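Local coordinates for protein putative RNase YutE (PDB 1YLM) that is probably an RNase of the HepT family and the probable toxic component of a putative type VII toxin-antitoxin system, probably neutralised by its cognate antitoxin, at residues 52-62 and 129-137; 91-99 and 107-115. One frame throughout, in Å; residues are numbered along the deposited sequence.

Contact 1: residues 52-62 and 129-137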
loop_
_atom_site.group_PDB
_atom_site.type_symbol
_atom_site.label_atom_id
_atom_site.label_comp_id
_atom_site.label_asym_id
_atom_site.label_seq_id
_atom_site.Cartn_x
_atom_site.Cartn_y
_atom_site.Cartn_z
ATOM N N THR A 52 6.665 2.257 13.591
ATOM C CA THR A 52 7.012 2.134 15.022
ATOM C C THR A 52 8.532 2.158 15.222
ATOM O O THR A 52 9.052 2.892 16.087
ATOM C CB THR A 52 6.385 0.872 15.663
ATOM O OG1 THR A 52 4.952 0.992 15.620
ATOM C CG2 THR A 52 6.820 0.748 17.134
ATOM N N GLY A 53 9.245 1.375 14.417
ATOM C CA GLY A 53 10.718 1.372 14.450
ATOM C C GLY A 53 11.321 2.753 14.241
ATOM O O GLY A 53 12.181 3.185 15.035
ATOM N N ASN A 54 10.882 3.455 13.193
ATOM C CA ASN A 54 11.312 4.845 12.966
ATOM C C ASN A 54 11.015 5.745 14.159
ATOM O O ASN A 54 11.858 6.544 14.554
ATOM C CB ASN A 54 10.672 5.471 11.715
ATOM C CG ASN A 54 11.372 5.079 10.421
ATOM O OD1 ASN A 54 10.714 4.898 9.389
ATOM N ND2 ASN A 54 12.692 4.960 10.459
ATOM N N ASP A 55 9.804 5.648 14.711
ATOM C CA ASP A 55 9.423 6.489 15.863
ATOM C C ASP A 55 10.301 6.187 17.085
ATOM O O ASP A 55 10.720 7.096 17.814
ATOM C CB ASP A 55 7.930 6.317 16.194
ATOM C CG ASP A 55 7.022 6.901 15.119
ATOM O OD1 ASP A 55 7.500 7.755 14.336
ATOM O OD2 ASP A 55 5.840 6.502 15.050
HETATM N N MSE A 56 10.584 4.909 17.300
HETATM C CA MSE A 56 11.504 4.472 18.371
HETATM C C MSE A 56 12.899 5.093 18.189
HETATM O O MSE A 56 13.490 5.671 19.097
HETATM C CB MSE A 56 11.658 2.946 18.347
HETATM C CG MSE A 56 10.462 2.135 18.790
HETATM SE SE MSE A 56 10.391 2.022 20.604
HETATM C CE MSE A 56 9.443 3.016 20.833
ATOM N N ILE A 57 13.425 4.945 16.983
ATOM C CA ILE A 57 14.770 5.399 16.655
ATOM C C ILE A 57 14.879 6.921 16.813
ATOM O O ILE A 57 15.797 7.421 17.486
ATOM C CB ILE A 57 15.124 4.939 15.208
ATOM C CG1 ILE A 57 15.421 3.436 15.192
ATOM C CG2 ILE A 57 16.283 5.755 14.623
ATOM C CD1 ILE A 57 15.536 2.839 13.760
ATOM N N ASP A 58 13.926 7.644 16.236
ATOM C CA ASP A 58 13.894 9.106 16.327
ATOM C C ASP A 58 13.749 9.581 17.778
ATOM O O ASP A 58 14.495 10.465 18.216
ATOM C CB ASP A 58 12.770 9.700 15.477
ATOM C CG ASP A 58 12.979 9.483 13.976
ATOM O OD1 ASP A 58 14.077 9.045 13.541
ATOM O OD2 ASP A 58 12.020 9.744 13.224
ATOM N N GLY A 59 12.808 8.994 18.515
ATOM C CA GLY A 59 12.545 9.392 19.910
ATOM C C GLY A 59 13.695 9.113 20.875
ATOM O O GLY A 59 13.984 9.932 21.771
ATOM N N PHE A 60 14.347 7.954 20.702
ATOM C CA PHE A 60 15.409 7.502 21.612
ATOM C C PHE A 60 16.822 7.765 21.103
ATOM O O PHE A 60 17.753 7.204 21.642
ATOM C CB PHE A 60 15.257 6.018 21.954
ATOM C CG PHE A 60 14.109 5.731 22.895
ATOM C CD1 PHE A 60 12.952 5.126 22.418
ATOM C CD2 PHE A 60 14.191 6.078 24.251
ATOM C CE1 PHE A 60 11.884 4.855 23.263
ATOM C CE2 PHE A 60 13.126 5.823 25.120
ATOM C CZ PHE A 60 11.970 5.197 24.631
ATOM N N ILE A 61 16.962 8.627 20.097
ATOM C CA ILE A 61 18.284 9.001 19.529
ATOM C C ILE A 61 19.118 7.766 19.228
ATOM O O ILE A 61 20.280 7.661 19.643
ATOM C CB ILE A 61 19.124 9.942 20.465
ATOM C CG1 ILE A 61 18.213 10.848 21.279
ATOM C CG2 ILE A 61 20.159 10.747 19.636
ATOM C CD1 ILE A 61 18.962 11.732 22.282
HETATM N N MSE A 62 18.513 6.825 18.512
HETATM C CA MSE A 62 19.237 5.650 18.056
HETATM C C MSE A 62 19.933 5.993 16.746
HETATM O O MSE A 62 19.661 7.034 16.134
HETATM C CB MSE A 62 18.273 4.472 17.863
HETATM C CG MSE A 62 17.528 4.045 19.134
HETATM SE SE MSE A 62 16.317 2.689 18.870
HETATM C CE MSE A 62 15.748 2.444 20.521
ATOM N N ILE A 129 8.099 -3.640 22.213
ATOM C CA ILE A 129 8.015 -2.180 22.169
ATOM C C ILE A 129 7.479 -1.595 23.485
ATOM O O ILE A 129 8.039 -0.629 24.014
ATOM C CB ILE A 129 7.153 -1.656 20.996
ATOM C CG1 ILE A 129 7.703 -2.121 19.625
ATOM C CG2 ILE A 129 7.085 -0.141 21.043
ATOM C CD1 ILE A 129 9.166 -1.701 19.313
ATOM N N ARG A 130 6.390 -2.161 23.986
ATOM C CA ARG A 130 5.794 -1.666 25.220
ATOM C C ARG A 130 6.714 -1.810 26.417
ATOM O O ARG A 130 6.761 -0.896 27.226
ATOM C CB ARG A 130 4.460 -2.345 25.511
ATOM C CG ARG A 130 3.350 -1.932 24.586
ATOM C CD ARG A 130 2.120 -2.739 24.933
ATOM N NE ARG A 130 1.060 -2.479 23.987
ATOM C CZ ARG A 130 0.503 -3.398 23.212
ATOM N NH1 ARG A 130 0.853 -4.681 23.302
ATOM N NH2 ARG A 130 -0.445 -3.021 22.376
ATOM N N SER A 131 7.422 -2.940 26.536
ATOM C CA SER A 131 8.386 -3.144 27.641
ATOM C C SER A 131 9.480 -2.095 27.594
ATOM O O SER A 131 9.857 -1.539 28.616
ATOM C CB SER A 131 9.044 -4.536 27.603
ATOM O OG SER A 131 8.074 -5.572 27.612
ATOM N N TYR A 132 9.984 -1.826 26.398
ATOM C CA TYR A 132 11.005 -0.812 26.212
ATOM C C TYR A 132 10.496 0.567 26.619
ATOM O O TYR A 132 11.167 1.279 27.361
ATOM C CB TYR A 132 11.496 -0.798 24.762
ATOM C CG TYR A 132 12.831 -0.112 24.585
ATOM C CD1 TYR A 132 14.025 -0.835 24.653
ATOM C CD2 TYR A 132 12.898 1.260 24.362
ATOM C CE1 TYR A 132 15.261 -0.195 24.485
ATOM C CE2 TYR A 132 14.119 1.909 24.187
ATOM C CZ TYR A 132 15.292 1.181 24.255
ATOM O OH TYR A 132 16.480 1.855 24.095
ATOM N N LEU A 133 9.302 0.925 26.151
ATOM C CA LEU A 133 8.658 2.187 26.515
ATOM C C LEU A 133 8.489 2.314 28.035
ATOM O O LEU A 133 8.825 3.345 28.629
ATOM C CB LEU A 133 7.293 2.302 25.812
ATOM C CG LEU A 133 7.327 2.542 24.294
ATOM C CD1 LEU A 133 5.953 2.423 23.641
ATOM C CD2 LEU A 133 7.960 3.907 23.997
ATOM N N GLU A 134 7.971 1.260 28.652
ATOM C CA GLU A 134 7.720 1.252 30.094
ATOM C C GLU A 134 9.018 1.365 30.887
ATOM O O GLU A 134 9.081 2.101 31.878
ATOM C CB GLU A 134 6.957 -0.007 30.489
ATOM C CG GLU A 134 5.481 0.005 30.039
ATOM C CD GLU A 134 4.875 -1.395 29.945
ATOM O OE1 GLU A 134 5.566 -2.388 30.296
ATOM O OE2 GLU A 134 3.701 -1.507 29.521
ATOM N N THR A 135 10.050 0.649 30.438
ATOM C CA THR A 135 11.367 0.668 31.092
ATOM C C THR A 135 12.045 2.029 30.984
ATOM O O THR A 135 12.609 2.523 31.965
ATOM C CB THR A 135 12.291 -0.462 30.552
ATOM O OG1 THR A 135 11.654 -1.724 30.793
ATOM C CG2 THR A 135 13.643 -0.451 31.243
ATOM N N GLU A 136 11.954 2.660 29.813
ATOM C CA GLU A 136 12.687 3.890 29.572
ATOM C C GLU A 136 11.922 5.160 29.936
ATOM O O GLU A 136 12.537 6.156 30.314
ATOM C CB GLU A 136 13.180 3.956 28.128
ATOM C CG GLU A 136 14.164 2.860 27.761
ATOM C CD GLU A 136 15.431 2.911 28.612
ATOM O OE1 GLU A 136 15.899 4.024 28.929
ATOM O OE2 GLU A 136 15.946 1.835 28.970
ATOM N N LEU A 137 10.597 5.130 29.824
ATOM C CA LEU A 137 9.775 6.325 30.035
ATOM C C LEU A 137 8.823 6.184 31.224
ATOM O O LEU A 137 8.193 7.159 31.650
ATOM C CB LEU A 137 8.956 6.641 28.769
ATOM C CG LEU A 137 9.698 6.692 27.428
ATOM C CD1 LEU A 137 8.713 6.874 26.297
ATOM C CD2 LEU A 137 10.750 7.789 27.407
#

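Contact 2: residues 91-99 and 107-115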
loop_
_atom_site.group_PDB
_atom_site.type_symbol
_atom_site.label_atom_id
_atom_site.label_comp_id
_atom_site.label_asym_id
_atom_site.label_seq_id
_atom_site.Cartn_x
_atom_site.Cartn_y
_atom_site.Cartn_z
ATOM N N LYS A 91 12.450 -10.801 7.257
ATOM C CA LYS A 91 11.988 -11.665 6.157
ATOM C C LYS A 91 10.592 -11.264 5.671
ATOM O O LYS A 91 10.319 -11.320 4.465
ATOM C CB LYS A 91 12.023 -13.145 6.565
ATOM C CG LYS A 91 13.445 -13.677 6.797
ATOM C CD LYS A 91 13.427 -15.096 7.384
ATOM C CE LYS A 91 14.878 -15.622 7.610
ATOM N NZ LYS A 91 15.753 -15.399 6.441
ATOM N N LEU A 92 9.728 -10.835 6.599
ATOM C CA LEU A 92 8.419 -10.292 6.217
ATOM C C LEU A 92 8.572 -8.942 5.541
ATOM O O LEU A 92 7.941 -8.673 4.512
ATOM C CB LEU A 92 7.469 -10.144 7.418
ATOM C CG LEU A 92 6.112 -9.483 7.078
ATOM C CD1 LEU A 92 5.286 -10.283 6.043
ATOM C CD2 LEU A 92 5.298 -9.269 8.348
ATOM N N ILE A 93 9.400 -8.078 6.134
ATOM C CA ILE A 93 9.632 -6.743 5.593
ATOM C C ILE A 93 10.128 -6.779 4.138
ATOM O O ILE A 93 9.798 -5.906 3.326
ATOM C CB ILE A 93 10.617 -5.956 6.515
ATOM C CG1 ILE A 93 9.909 -5.612 7.843
ATOM C CG2 ILE A 93 11.186 -4.714 5.803
ATOM C CD1 ILE A 93 10.846 -5.236 9.002
ATOM N N ALA A 94 10.910 -7.803 3.810
ATOM C CA ALA A 94 11.416 -7.981 2.450
ATOM C C ALA A 94 10.292 -8.123 1.415
ATOM O O ALA A 94 10.525 -7.919 0.225
ATOM C CB ALA A 94 12.371 -9.175 2.398
ATOM N N TYR A 95 9.074 -8.439 1.875
ATOM C CA TYR A 95 7.911 -8.524 0.975
ATOM C C TYR A 95 7.288 -7.161 0.608
ATOM O O TYR A 95 6.428 -7.079 -0.266
ATOM C CB TYR A 95 6.851 -9.511 1.523
ATOM C CG TYR A 95 6.104 -10.234 0.421
ATOM C CD1 TYR A 95 6.716 -11.256 -0.304
ATOM C CD2 TYR A 95 4.787 -9.878 0.081
ATOM C CE1 TYR A 95 6.045 -11.920 -1.322
ATOM C CE2 TYR A 95 4.109 -10.533 -0.966
ATOM C CZ TYR A 95 4.746 -11.554 -1.654
ATOM O OH TYR A 95 4.106 -12.234 -2.679
ATOM N N ARG A 96 7.728 -6.088 1.274
ATOM C CA ARG A 96 7.129 -4.769 1.094
ATOM C C ARG A 96 7.146 -4.313 -0.358
ATOM O O ARG A 96 6.142 -3.841 -0.857
ATOM C CB ARG A 96 7.810 -3.714 1.966
ATOM C CG ARG A 96 7.021 -2.403 2.040
ATOM C CD ARG A 96 7.818 -1.319 2.771
ATOM N NE ARG A 96 7.045 -0.080 2.899
ATOM C CZ ARG A 96 7.112 0.959 2.071
ATOM N NH1 ARG A 96 7.934 0.958 1.018
ATOM N NH2 ARG A 96 6.350 2.024 2.303
ATOM N N LYS A 97 8.285 -4.449 -1.032
ATOM C CA LYS A 97 8.394 -3.956 -2.409
ATOM C C LYS A 97 7.382 -4.638 -3.336
ATOM O O LYS A 97 6.790 -3.987 -4.197
ATOM C CB LYS A 97 9.827 -4.135 -2.948
ATOM C CG LYS A 97 10.059 -3.551 -4.338
ATOM C CD LYS A 97 11.491 -3.863 -4.813
ATOM C CE LYS A 97 11.838 -3.147 -6.134
ATOM N NZ LYS A 97 13.293 -3.375 -6.514
ATOM N N THR A 98 7.176 -5.938 -3.144
ATOM C CA THR A 98 6.167 -6.670 -3.907
ATOM C C THR A 98 4.763 -6.118 -3.655
ATOM O O THR A 98 3.975 -5.931 -4.590
ATOM C CB THR A 98 6.215 -8.184 -3.604
ATOM O OG1 THR A 98 7.518 -8.687 -3.955
ATOM C CG2 THR A 98 5.156 -8.919 -4.422
ATOM N N LEU A 99 4.459 -5.838 -2.392
ATOM C CA LEU A 99 3.125 -5.344 -2.029
ATOM C C LEU A 99 2.837 -3.927 -2.503
ATOM O O LEU A 99 1.705 -3.636 -2.906
ATOM C CB LEU A 99 2.906 -5.463 -0.520
ATOM C CG LEU A 99 2.636 -6.892 -0.043
ATOM C CD1 LEU A 99 2.814 -6.965 1.477
ATOM C CD2 LEU A 99 1.230 -7.367 -0.448
ATOM N N ASP A 107 1.667 -12.539 -4.376
ATOM C CA ASP A 107 1.228 -13.933 -4.315
ATOM C C ASP A 107 0.723 -14.168 -2.897
ATOM O O ASP A 107 1.502 -14.317 -1.975
ATOM C CB ASP A 107 2.410 -14.863 -4.667
ATOM C CG ASP A 107 2.089 -16.366 -4.523
ATOM O OD1 ASP A 107 1.056 -16.755 -3.942
ATOM O OD2 ASP A 107 2.924 -17.178 -4.996
ATOM N N SER A 108 -0.597 -14.165 -2.730
ATOM C CA SER A 108 -1.184 -14.289 -1.400
ATOM C C SER A 108 -0.862 -15.603 -0.675
ATOM O O SER A 108 -0.792 -15.623 0.540
ATOM C CB SER A 108 -2.697 -14.016 -1.440
ATOM O OG SER A 108 -2.912 -12.613 -1.516
ATOM N N GLY A 109 -0.636 -16.691 -1.416
ATOM C CA GLY A 109 -0.262 -17.969 -0.775
ATOM C C GLY A 109 1.124 -17.889 -0.144
ATOM O O GLY A 109 1.342 -18.321 0.993
ATOM N N GLU A 110 2.053 -17.316 -0.904
ATOM C CA GLU A 110 3.405 -17.018 -0.474
ATOM C C GLU A 110 3.391 -16.137 0.786
ATOM O O GLU A 110 4.067 -16.427 1.770
ATOM C CB GLU A 110 4.067 -16.281 -1.636
ATOM C CG GLU A 110 5.438 -15.820 -1.446
ATOM C CD GLU A 110 6.042 -15.374 -2.767
ATOM O OE1 GLU A 110 5.592 -14.370 -3.352
ATOM O OE2 GLU A 110 6.976 -16.028 -3.226
ATOM N N LEU A 111 2.596 -15.068 0.732
ATOM C CA LEU A 111 2.498 -14.112 1.824
ATOM C C LEU A 111 1.904 -14.775 3.073
ATOM O O LEU A 111 2.414 -14.585 4.176
ATOM C CB LEU A 111 1.665 -12.903 1.387
ATOM C CG LEU A 111 1.373 -11.851 2.467
ATOM C CD1 LEU A 111 2.666 -11.305 3.079
ATOM C CD2 LEU A 111 0.540 -10.737 1.841
ATOM N N TYR A 112 0.848 -15.575 2.895
ATOM C CA TYR A 112 0.303 -16.356 4.003
ATOM C C TYR A 112 1.390 -17.160 4.715
ATOM O O TYR A 112 1.491 -17.131 5.953
ATOM C CB TYR A 112 -0.829 -17.301 3.552
ATOM C CG TYR A 112 -1.380 -18.118 4.705
ATOM C CD1 TYR A 112 -2.455 -17.653 5.462
ATOM C CD2 TYR A 112 -0.794 -19.340 5.063
ATOM C CE1 TYR A 112 -2.944 -18.387 6.532
ATOM C CE2 TYR A 112 -1.271 -20.077 6.133
ATOM C CZ TYR A 112 -2.346 -19.595 6.858
ATOM O OH TYR A 112 -2.824 -20.335 7.914
ATOM N N ARG A 113 2.194 -17.883 3.928
ATOM C CA ARG A 113 3.219 -18.752 4.496
ATOM C C ARG A 113 4.262 -17.945 5.232
ATOM O O ARG A 113 4.753 -18.361 6.278
ATOM C CB ARG A 113 3.852 -19.638 3.419
ATOM C CG ARG A 113 2.894 -20.764 3.004
ATOM C CD ARG A 113 3.505 -21.719 1.997
ATOM N NE ARG A 113 3.774 -21.103 0.700
ATOM C CZ ARG A 113 2.929 -21.087 -0.329
ATOM N NH1 ARG A 113 1.716 -21.630 -0.230
ATOM N NH2 ARG A 113 3.298 -20.521 -1.466
ATOM N N LEU A 114 4.576 -16.777 4.687
ATOM C CA LEU A 114 5.533 -15.868 5.304
ATOM C C LEU A 114 5.083 -15.371 6.676
ATOM O O LEU A 114 5.831 -15.478 7.670
ATOM C CB LEU A 114 5.803 -14.705 4.338
ATOM C CG LEU A 114 7.037 -13.851 4.514
ATOM C CD1 LEU A 114 8.298 -14.708 4.575
ATOM C CD2 LEU A 114 7.081 -12.823 3.367
ATOM N N ILE A 115 3.855 -14.863 6.741
ATOM C CA ILE A 115 3.285 -14.370 7.983
ATOM C C ILE A 115 3.154 -15.507 9.004
ATOM O O ILE A 115 3.519 -15.339 10.171
ATOM C CB ILE A 115 1.911 -13.685 7.730
ATOM C CG1 ILE A 115 2.077 -12.517 6.735
ATOM C CG2 ILE A 115 1.284 -13.210 9.040
ATOM C CD1 ILE A 115 0.773 -11.854 6.298
#

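Contact 1: residues 52-62 and 129-137
Residues 52-62 and 129-137 pair two helix ends that run nearly parallel, their axes 12.4 Å apart and inclined at 19°. T52 and I129 lie level at one end, F60 and E136 at the other. This is side-by-side helix packing within the all-helical HepT-like fold, joining helix 32-59 to helix 119-137. The helices meet through side chains, mostly apolar ones.

F60 comes just after its helix, where the backbone leaves helical geometry. Its ring forms a T-shaped (edge-to-face) pair with Y132: the planes stand at 86° and the centroids are 5.1 Å apart. Y132 points its CE2 corner at the middle of one F60 face, 3.7 Å above the plane. CG of Y132 is anti to the backbone N (chi1 -161°), which swings the ring toward 52-62. E136 CB and L137 CD2 both reach F60 CE2, at 3.5 Å and 3.8 Å. E136 touches both rings, for its CG also lies over one face of Y132, offset toward the rim. Y2 adds another edge-to-face partner to F60.

One turn back, selenomethionine M56 is bent at chi2 and chi3. The bend brings its methyl CE to L133 CD2 at 3.6 Å, and the same methyl lies at the F60 ring edge. T52 and I129 meet tip to tip, while T52 OG1 is hydrogen-bonded to C48 O of the preceding turn of the same helix. After F60, the extended selenomethionine M62 sets its CE 3.7 Å from Y132 OH.

Contact 2: residues 91-99 and 107-115
Y95, L114 and L111 carry most of this contact, the packing of two consecutive helices and the turn between them against helix 108-117 in the all-helical HepT-like domain. Y95 is the third residue of a type I beta turn from I93 to R96, between helices 83-93 and 96-100. Its ring reaches over to the start of helix 108-117. There the hydroxyl is gripped twice, near the ring plane. It donates to E110 OE1 at 2.7 Å, using the anti lone pair of that oxygen, and accepts from D107 N at 3.0 Å (N-H...O 151°). The two bonds probably restrict rotation of the phenol. D107 is the N-cap of the helix, and its OD1 receives weak bonds from the backbone N of G109 and E110. Y95 thus ties the turn to a capped helix end.

A chi1 of -161° turns the L114 branch away from its own N and puts CD2 between K91 O, at 3.7 Å, and Y95 CB, at 3.8 Å. L111 CD1 lies 3.9 Å from Y95 CD2 and also meets L92 CD1. Its other methyl, CD2, touches L99 CD2. T98 CB lies over one face of the Y95 ring, 4.0 Å above it.

R96, the active-site arginine by similarity, follows Y95 but turns elsewhere, to E47 and Y68. L92 packs on I46 of helix 32-59 and, with I115, on L122 of helix 119-137.

In the fold
The two contacts lie on opposite sides of the chain's centre. Their centres are 26 Å apart and their nearest atoms about 9 Å, so they do not touch. Contact 2 is nested along the chain inside the loop closed by contact 1. The order is 52-62, 91-99, 107-115, 129-137. Helix 108-117 of contact 2 is followed directly by helix 119-137, which carries the second half of contact 1. Helices 32-59 and 119-137 also reach contact 2 with their other parts, so the same long helices serve both ends. The putative active-site arginine belongs to contact 2, and contact 1 is structural packing away from it.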